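Local coordinates for polyketide synthase (Synechococcus sp., PDB 4GOX), which probably transfers a sulfonate group from PAPS to a polyketide intermediate, as the sulfotransferase domain of an olefin synthase, at residues Ile29-Ser32 with Pro33-Ser37; Gln69-Leu73 with Ser74-Glu78; Ala110-Tyr113 with Ala114-Arg118; Leu287-Asp290 with Thr291-Leu294. All coordinates share one frame; numbering follows the deposited sequence.

Interaction 1 (Ile29-Ser32 with Pro33-Ser37). With A3P (adenosine-3'-5'-diphosphate), chain B.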
# COMPACT_ATOMS: atom_id res chain seq x y z
N ILE A 29 1.21 -0.80 -3.85
CA ILE A 29 0.15 0.20 -3.70
C ILE A 29 0.73 1.12 -2.67
O ILE A 29 0.96 0.71 -1.52
CB ILE A 29 -1.26 -0.31 -3.26
CG1 ILE A 29 -1.86 -1.29 -4.27
CG2 ILE A 29 -2.20 0.91 -3.04
CD1 ILE A 29 -3.05 -2.06 -3.72
N LEU A 30 1.04 2.35 -3.10
CA LEU A 30 1.63 3.35 -2.26
C LEU A 30 0.68 4.50 -2.08
O LEU A 30 0.08 5.00 -3.04
CB LEU A 30 2.97 3.85 -2.86
CG LEU A 30 4.05 2.79 -3.16
CD1 LEU A 30 5.18 3.43 -3.92
CD2 LEU A 30 4.59 2.17 -1.87
N SER A 31 0.56 4.95 -0.85
CA SER A 31 -0.27 6.11 -0.54
C SER A 31 0.09 6.64 0.83
O SER A 31 0.84 6.02 1.59
CB SER A 31 -1.75 5.73 -0.53
OG SER A 31 -2.10 4.92 0.57
N SER A 32 -0.53 7.76 1.15
CA SER A 32 -0.55 8.33 2.47
C SER A 32 -1.56 7.42 3.24
O SER A 32 -2.43 6.80 2.60
CB SER A 32 -1.12 9.75 2.36
OG SER A 32 -1.82 10.19 3.51
N PRO A 33 -1.54 7.34 4.59
CA PRO A 33 -2.61 6.56 5.27
C PRO A 33 -3.98 7.21 5.04
O PRO A 33 -4.06 8.38 4.64
CB PRO A 33 -2.22 6.60 6.76
CG PRO A 33 -1.16 7.58 6.90
CD PRO A 33 -0.59 7.93 5.55
N ARG A 34 -5.07 6.46 5.30
CA ARG A 34 -6.47 6.94 5.21
C ARG A 34 -6.92 7.36 3.81
O ARG A 34 -7.75 8.26 3.66
CB ARG A 34 -6.73 8.06 6.26
CG ARG A 34 -6.22 7.78 7.70
CD ARG A 34 -6.48 6.35 8.20
NE ARG A 34 -7.89 6.07 8.42
CZ ARG A 34 -8.41 4.84 8.53
NH1 ARG A 34 -9.70 4.68 8.77
NH2 ARG A 34 -7.64 3.77 8.37
N SER A 35 -6.37 6.69 2.79
CA SER A 35 -6.57 7.02 1.38
C SER A 35 -7.31 5.97 0.55
O SER A 35 -7.38 6.11 -0.67
CB SER A 35 -5.22 7.35 0.74
OG SER A 35 -4.63 8.47 1.36
N GLY A 36 -7.89 4.96 1.21
CA GLY A 36 -8.60 3.89 0.53
C GLY A 36 -7.68 2.77 0.10
O GLY A 36 -8.05 1.95 -0.75
N SER A 37 -6.49 2.70 0.71
CA SER A 37 -5.51 1.68 0.33
C SER A 37 -5.96 0.25 0.72
O SER A 37 -5.74 -0.66 -0.08
CB SER A 37 -4.12 2.01 0.88
OG SER A 37 -4.13 2.05 2.30
P1 A3P B . -12.53 6.39 7.24
O1P A3P B . -11.80 7.17 8.30
O2P A3P B . -13.02 5.05 7.76
O3P A3P B . -13.49 7.18 6.40
P2 A3P B . -6.66 3.27 4.31
O4P A3P B . -5.63 3.72 3.30
O5P A3P B . -6.35 3.54 5.75
O6P A3P B . -7.17 1.88 4.03
O5' A3P B . -7.95 4.18 4.04
C5' A3P B . -9.04 4.22 4.98
C4' A3P B . -10.23 4.90 4.33
O4' A3P B . -10.68 4.22 3.16
C3' A3P B . -11.47 4.97 5.20
O3' A3P B . -11.38 6.02 6.15
C2' A3P B . -12.59 5.16 4.19
O2' A3P B . -12.86 6.54 3.94
C1' A3P B . -12.05 4.52 2.91
N9 A3P B . -12.83 3.28 2.70
C8 A3P B . -12.71 2.14 3.43
N7 A3P B . -13.59 1.20 3.01
C5 A3P B . -14.29 1.75 2.01
C6 A3P B . -15.41 1.32 1.15
N6 A3P B . -15.89 0.07 1.29
N1 A3P B . -15.88 2.18 0.21
C2 A3P B . -15.36 3.43 0.05
N3 A3P B . -14.37 3.91 0.83
C4 A3P B . -13.80 3.13 1.80
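One face of the Arg34 guanidinium is covered by A3P C5', 3.6 Å above its centre. Arg34 belongs to the loop between strand 26-30 and helix 37-45, the P-loop-like 5'-phosphosulfate-binding loop of sulfotransferases. Of its nitrogens, NH1 makes a weak hydrogen bond to A3P O1P and NH2 comes within 2.9 Å of A3P O5P. One side chain thus reaches toward both phosphates. Ser164 takes NE, and Asp261 forms a salt bridge with NH1. The loop wraps the 5'-phosphate with backbone N-H groups. Ser35 N donates to A3P O4P at 3.1 Å and Ser37 N to the same A3P O4P at 2.9 Å, while Gly36 N meets A3P O5' at 2.9 Å. Ser37 OG stands between its own N and carbonyl carbon (chi1 62°), which turns it to the same phosphate oxygen. Gly36 is the N-cap, so the helix start faces the phosphate and probably helps to stabilise its charge. Before the turn, Ser31 OG lies 3.6 Å from Ser37 CB and donates to Ser32 O at 2.8 Å. Ser32 OG donates to Pro33 O at 3.1 Å, in the carbonyl plane and on a lone pair.

Interaction 2 (Gln69-Leu73 with Ser74-Glu78)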
# COMPACT_ATOMS: atom_id res chain seq x y z
N GLN A 69 14.00 -6.33 15.10
CA GLN A 69 14.51 -5.34 16.05
C GLN A 69 13.61 -4.10 16.09
O GLN A 69 13.20 -3.68 17.17
CB GLN A 69 15.97 -4.93 15.76
CG GLN A 69 17.04 -5.96 16.18
CD GLN A 69 17.04 -6.33 17.65
OE1 GLN A 69 17.03 -5.47 18.54
NE2 GLN A 69 17.06 -7.63 17.94
N GLU A 70 13.28 -3.55 14.89
CA GLU A 70 12.43 -2.37 14.76
C GLU A 70 10.97 -2.63 15.15
O GLU A 70 10.40 -1.85 15.92
CB GLU A 70 12.51 -1.78 13.33
CG GLU A 70 13.86 -1.18 12.95
CD GLU A 70 13.84 -0.18 11.80
OE1 GLU A 70 12.85 0.59 11.69
OE2 GLU A 70 14.82 -0.15 11.01
N LEU A 71 10.35 -3.70 14.61
CA LEU A 71 8.95 -4.03 14.88
C LEU A 71 8.73 -4.62 16.26
O LEU A 71 7.91 -4.10 17.02
CB LEU A 71 8.33 -4.93 13.77
CG LEU A 71 8.25 -4.35 12.35
CD1 LEU A 71 7.81 -5.39 11.36
CD2 LEU A 71 7.29 -3.18 12.28
N GLY A 72 9.46 -5.69 16.56
CA GLY A 72 9.40 -6.39 17.83
C GLY A 72 8.03 -6.95 18.13
O GLY A 72 7.52 -7.78 17.36
N LEU A 73 7.42 -6.45 19.22
CA LEU A 73 6.10 -6.82 19.75
C LEU A 73 4.93 -6.45 18.83
O LEU A 73 3.99 -7.24 18.69
CB LEU A 73 5.89 -6.24 21.17
CG LEU A 73 6.03 -4.71 21.35
CD1 LEU A 73 4.67 -4.05 21.52
CD2 LEU A 73 6.90 -4.38 22.54
N SER A 74 4.99 -5.22 18.23
CA SER A 74 4.01 -4.60 17.34
C SER A 74 3.34 -5.57 16.38
O SER A 74 3.98 -6.46 15.81
CB SER A 74 4.65 -3.46 16.56
OG SER A 74 3.77 -2.90 15.59
N HIS A 75 2.03 -5.36 16.19
CA HIS A 75 1.22 -6.18 15.30
C HIS A 75 1.44 -5.84 13.82
O HIS A 75 1.05 -6.63 12.96
CB HIS A 75 -0.25 -6.12 15.71
CG HIS A 75 -0.49 -6.55 17.12
ND1 HIS A 75 0.04 -7.74 17.62
CD2 HIS A 75 -1.20 -5.94 18.10
CE1 HIS A 75 -0.36 -7.80 18.88
NE2 HIS A 75 -1.10 -6.75 19.22
N LEU A 76 2.07 -4.68 13.52
CA LEU A 76 2.39 -4.24 12.17
C LEU A 76 3.35 -5.25 11.55
O LEU A 76 4.35 -5.60 12.17
CB LEU A 76 3.00 -2.80 12.19
CG LEU A 76 3.62 -2.23 10.87
CD1 LEU A 76 2.58 -2.12 9.72
CD2 LEU A 76 4.25 -0.87 11.12
N GLY A 77 3.01 -5.77 10.38
CA GLY A 77 3.81 -6.79 9.70
C GLY A 77 3.25 -8.21 9.82
O GLY A 77 3.70 -9.11 9.11
N GLU A 78 2.24 -8.41 10.71
CA GLU A 78 1.52 -9.68 10.90
C GLU A 78 0.90 -10.18 9.59
O GLU A 78 0.57 -11.37 9.48
CB GLU A 78 0.44 -9.55 11.98
CG GLU A 78 0.89 -10.01 13.35
CD GLU A 78 0.02 -9.58 14.52
OE1 GLU A 78 -1.17 -9.24 14.32
OE2 GLU A 78 0.55 -9.58 15.66
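Leu71 and Leu76 meet across the first of two turns that link helix 64-71 to helix 79-88. Their side chains cross at about a right angle, with Leu71 CD2 4.0 Å from Leu76 CD2. The other methyl, Leu71 CD1, rests 3.6 Å from Leu76 O. His57 touches both leucines. The next shell is backbone. A type II' turn runs from Leu71 to Ser74, with Gly72 at positive phi (60°), and Ser74 N makes a weak bond to Leu71 O at 3.4 Å. Ser74 then redirects the chain. Its OG is anti to its own N (chi1 175°) and accepts from Leu76 N at 3.2 Å, an ST turn, which probably helps to set Leu76 against Leu71. A type II turn from His75 to Glu78 follows, closed by Glu78 N to His75 O at 3.1 Å. Gly77 fills the position of positive phi, and its carbonyl accepts a bond from Arg67 of helix 64-71. His75 ND1 donates to Glu78 OE2 at 2.7 Å. It meets the syn side of the carboxylate, 29° out of its plane. The ring therefore spends its ND1 proton on Glu78, and this bond ties its rotation to the second turn.

Interaction 3 (Ala110-Tyr113 with Ala114-Arg118)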
# COMPACT_ATOMS: atom_id res chain seq x y z
N ALA A 110 15.29 -9.10 0.41
CA ALA A 110 15.36 -9.45 -1.01
C ALA A 110 14.89 -10.91 -1.21
O ALA A 110 14.19 -11.20 -2.19
CB ALA A 110 16.79 -9.31 -1.51
N ASP A 111 15.28 -11.79 -0.27
CA ASP A 111 14.96 -13.22 -0.26
C ASP A 111 13.51 -13.48 0.08
O ASP A 111 12.93 -14.39 -0.52
CB ASP A 111 15.91 -13.98 0.68
CG ASP A 111 17.35 -14.06 0.22
OD1 ASP A 111 17.66 -13.50 -0.86
OD2 ASP A 111 18.16 -14.69 0.91
N ILE A 112 12.91 -12.68 1.01
CA ILE A 112 11.50 -12.80 1.40
C ILE A 112 10.59 -12.46 0.20
O ILE A 112 9.63 -13.18 -0.04
CB ILE A 112 11.17 -11.99 2.68
CG1 ILE A 112 12.16 -12.28 3.82
CG2 ILE A 112 9.73 -12.20 3.14
CD1 ILE A 112 12.21 -13.79 4.35
N TYR A 113 10.93 -11.40 -0.56
CA TYR A 113 10.18 -11.03 -1.76
C TYR A 113 10.27 -12.15 -2.81
O TYR A 113 9.22 -12.54 -3.33
CB TYR A 113 10.65 -9.68 -2.34
CG TYR A 113 10.06 -8.48 -1.63
CD1 TYR A 113 10.88 -7.60 -0.91
CD2 TYR A 113 8.70 -8.19 -1.70
CE1 TYR A 113 10.35 -6.45 -0.30
CE2 TYR A 113 8.16 -7.07 -1.08
CZ TYR A 113 8.99 -6.19 -0.39
OH TYR A 113 8.44 -5.11 0.25
N ALA A 114 11.48 -12.68 -3.10
CA ALA A 114 11.68 -13.76 -4.08
C ALA A 114 10.93 -15.03 -3.66
O ALA A 114 10.36 -15.72 -4.52
CB ALA A 114 13.16 -14.06 -4.26
N TYR A 115 10.86 -15.29 -2.34
CA TYR A 115 10.13 -16.40 -1.75
C TYR A 115 8.64 -16.23 -2.00
O TYR A 115 7.99 -17.17 -2.47
CB TYR A 115 10.38 -16.47 -0.24
CG TYR A 115 9.75 -17.67 0.44
CD1 TYR A 115 10.40 -18.91 0.45
CD2 TYR A 115 8.54 -17.56 1.12
CE1 TYR A 115 9.83 -20.01 1.09
CE2 TYR A 115 7.97 -18.66 1.76
CZ TYR A 115 8.62 -19.88 1.74
OH TYR A 115 8.08 -20.96 2.39
N LEU A 116 8.07 -15.07 -1.65
CA LEU A 116 6.64 -14.84 -1.82
C LEU A 116 6.22 -14.87 -3.30
O LEU A 116 5.19 -15.45 -3.61
CB LEU A 116 6.17 -13.56 -1.10
CG LEU A 116 6.30 -13.52 0.43
CD1 LEU A 116 6.09 -12.10 0.94
CD2 LEU A 116 5.32 -14.45 1.11
N GLN A 117 7.09 -14.36 -4.21
CA GLN A 117 6.87 -14.37 -5.66
C GLN A 117 6.77 -15.80 -6.18
O GLN A 117 5.97 -16.08 -7.09
CB GLN A 117 7.98 -13.62 -6.40
CG GLN A 117 7.89 -12.10 -6.31
CD GLN A 117 9.12 -11.48 -6.92
OE1 GLN A 117 10.25 -11.89 -6.63
NE2 GLN A 117 8.92 -10.50 -7.79
N ARG A 118 7.57 -16.70 -5.59
CA ARG A 118 7.63 -18.12 -5.89
C ARG A 118 6.34 -18.80 -5.37
O ARG A 118 5.73 -19.55 -6.12
CB ARG A 118 8.90 -18.74 -5.27
CG ARG A 118 9.05 -20.26 -5.49
CD ARG A 118 10.49 -20.73 -5.45
NE ARG A 118 11.20 -20.34 -6.68
CZ ARG A 118 12.50 -20.54 -6.90
NH1 ARG A 118 13.26 -21.12 -5.98
NH2 ARG A 118 13.04 -20.14 -8.05
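Gln117 runs along the carbonyl of Tyr113, one turn earlier in helix 109-119. Its CB lies 3.5 Å from Tyr113 O. Its CG comes closer, 3.3 Å from Tyr113 O, because chi1 of -76° sets CG beside the backbone N that donates to this same oxygen. That bond, Gln117 N to Tyr113 O, is 2.9 Å long. Beyond CG the chain is extended, and CD passes 3.7 Å from Tyr113 O. At the tip the amide leaves the helix: Asn22 donates to OE1, and NE2 donates to Pro25 O, just before strand 26-30. The same i to i+4 spacing brings Ile112 CG2 to 4.3 Å from Leu116 CD1, and both side chains pack on Leu80 of helix 79-88. Tyr113 reaches the sheet, where its OH bonds Asp127 and its ring stands edge-to-face with Phe146. Tyr115 makes an edge-to-face pair with Trp102 of helix 92-104. The helix thus joins the sheet on one side to a helical layer on another. Gln117 OE1 and Tyr113 O are two acceptors 3.5 Å apart. Each has its own donor, so their closeness probably costs little: the side-chain oxygen has Asn22 and the backbone oxygen has the N-H of Gln117.

Interaction 4 (Leu287-Asp290 with Thr291-Leu294)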
# COMPACT_ATOMS: atom_id res chain seq x y z
N LEU A 287 -4.39 25.12 4.80
CA LEU A 287 -3.31 24.21 4.42
C LEU A 287 -2.05 24.99 4.13
O LEU A 287 -2.13 26.19 3.84
CB LEU A 287 -3.71 23.43 3.16
CG LEU A 287 -4.93 22.54 3.22
CD1 LEU A 287 -5.11 21.83 1.90
CD2 LEU A 287 -4.80 21.49 4.32
N GLN A 288 -0.87 24.35 4.20
CA GLN A 288 0.36 25.09 3.89
C GLN A 288 0.46 25.32 2.39
O GLN A 288 -0.20 24.63 1.61
CB GLN A 288 1.62 24.38 4.45
CG GLN A 288 1.61 24.19 5.97
CD GLN A 288 1.43 25.49 6.73
OE1 GLN A 288 0.47 25.68 7.49
NE2 GLN A 288 2.31 26.43 6.51
N LEU A 289 1.27 26.30 1.98
CA LEU A 289 1.43 26.64 0.57
C LEU A 289 1.87 25.46 -0.32
O LEU A 289 1.22 25.24 -1.34
CB LEU A 289 2.26 27.92 0.38
CG LEU A 289 1.44 29.21 0.10
CD1 LEU A 289 0.21 29.37 1.03
CD2 LEU A 289 2.31 30.45 0.21
N ASP A 290 2.85 24.63 0.11
CA ASP A 290 3.22 23.47 -0.70
C ASP A 290 2.20 22.35 -0.65
O ASP A 290 2.16 21.53 -1.57
CB ASP A 290 4.63 22.92 -0.40
CG ASP A 290 5.00 22.65 1.05
OD1 ASP A 290 4.29 23.16 1.96
OD2 ASP A 290 6.06 22.06 1.27
N THR A 291 1.37 22.29 0.41
CA THR A 291 0.30 21.27 0.45
C THR A 291 -0.72 21.62 -0.63
O THR A 291 -1.18 20.73 -1.33
CB THR A 291 -0.39 21.18 1.82
OG1 THR A 291 0.59 21.04 2.84
CG2 THR A 291 -1.37 20.01 1.90
N ILE A 292 -0.99 22.91 -0.82
CA ILE A 292 -1.92 23.41 -1.84
C ILE A 292 -1.37 23.10 -3.24
O ILE A 292 -2.09 22.51 -4.03
CB ILE A 292 -2.25 24.91 -1.62
CG1 ILE A 292 -3.02 25.11 -0.29
CG2 ILE A 292 -3.04 25.49 -2.80
CD1 ILE A 292 -2.95 26.57 0.25
N GLN A 293 -0.09 23.47 -3.51
CA GLN A 293 0.56 23.20 -4.80
C GLN A 293 0.48 21.68 -5.15
O GLN A 293 0.07 21.32 -6.25
CB GLN A 293 2.00 23.76 -4.85
CG GLN A 293 2.08 25.29 -4.61
CD GLN A 293 3.43 26.02 -4.79
OE1 GLN A 293 3.47 27.26 -4.75
NE2 GLN A 293 4.53 25.32 -4.99
N LEU A 294 0.79 20.82 -4.19
CA LEU A 294 0.75 19.38 -4.39
C LEU A 294 -0.67 18.87 -4.71
O LEU A 294 -0.85 18.09 -5.65
CB LEU A 294 1.37 18.65 -3.21
CG LEU A 294 1.48 17.12 -3.29
CD1 LEU A 294 2.34 16.65 -4.52
CD2 LEU A 294 2.06 16.57 -2.01
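The start of helix 289-297 carries a hydrophobic staple: Leu287, the residue before the N-cap Gln288, packs on Ile292 five residues on. Leu287 CB is 3.9 Å from Ile292 CG1. Leu287 also crosses Thr291 at about a right angle, its CD1 4.2 Å from Thr291 CG2. Further out on the same branch of Ile292, Ile292 CD1 lies 4.3 Å from Leu289 CD1. Ile292 CG1 is anti to its carbonyl carbon (chi1 -65°). This leads the branch back over the first turn, where CG1 is 3.4 Å from Gln288 O. That oxygen begins the helix bonding. It accepts from Ile292 N at 3.1 Å, and weakly from Thr291 N. Gln293 N to Leu289 O, at 3.1 Å, and Leu294 N to Asp290 O, at 3.0 Å, carry the pattern on. The N-H of the cap residue is taken by a neighbour: Gln288 N donates to Glu186, whose same carboxylate oxygen bonds Thr291 OG1. One outside acid therefore bridges the cap and the first turn. Arg190 adds a bond to Thr291 OG1 and a long, weak ion pair to Asp290. The negative charge of Asp290 probably also suits the N-terminal end of a helix. Glu186 and Arg190 belong to helix 181-202. Thr291 packs on Trp189 and Leu294 on Asn193 of the same helix. Leu287 reaches a second helix, 158-167, at Tyr159 and Ile162, while Leu302, near the last modelled residue, touches both Leu287 and Ile292.

The four contacts follow one another along the chain, and none touches another. Interaction 1 lies near the centre of the chain, at the end of the central strand 26-30 of the five-stranded parallel sheet. Interaction 2 is about 20 Å from it between centres, at the surface after helix 64-71. Interaction 3 is about 23 Å away on helix 109-119, and its side chains reach strand 26-30, the strand that leads into the nucleotide loop. Interaction 4, at the start of helix 289-297, is about 19 Å from interaction 1. Interactions 3 and 4 lie on opposite sides of the chain's centre, about 39 Å apart. Nucleotide binding is thus central, and the other three contacts lie further out. Helices 158-167 and 181-202 touch both interactions 1 and 4.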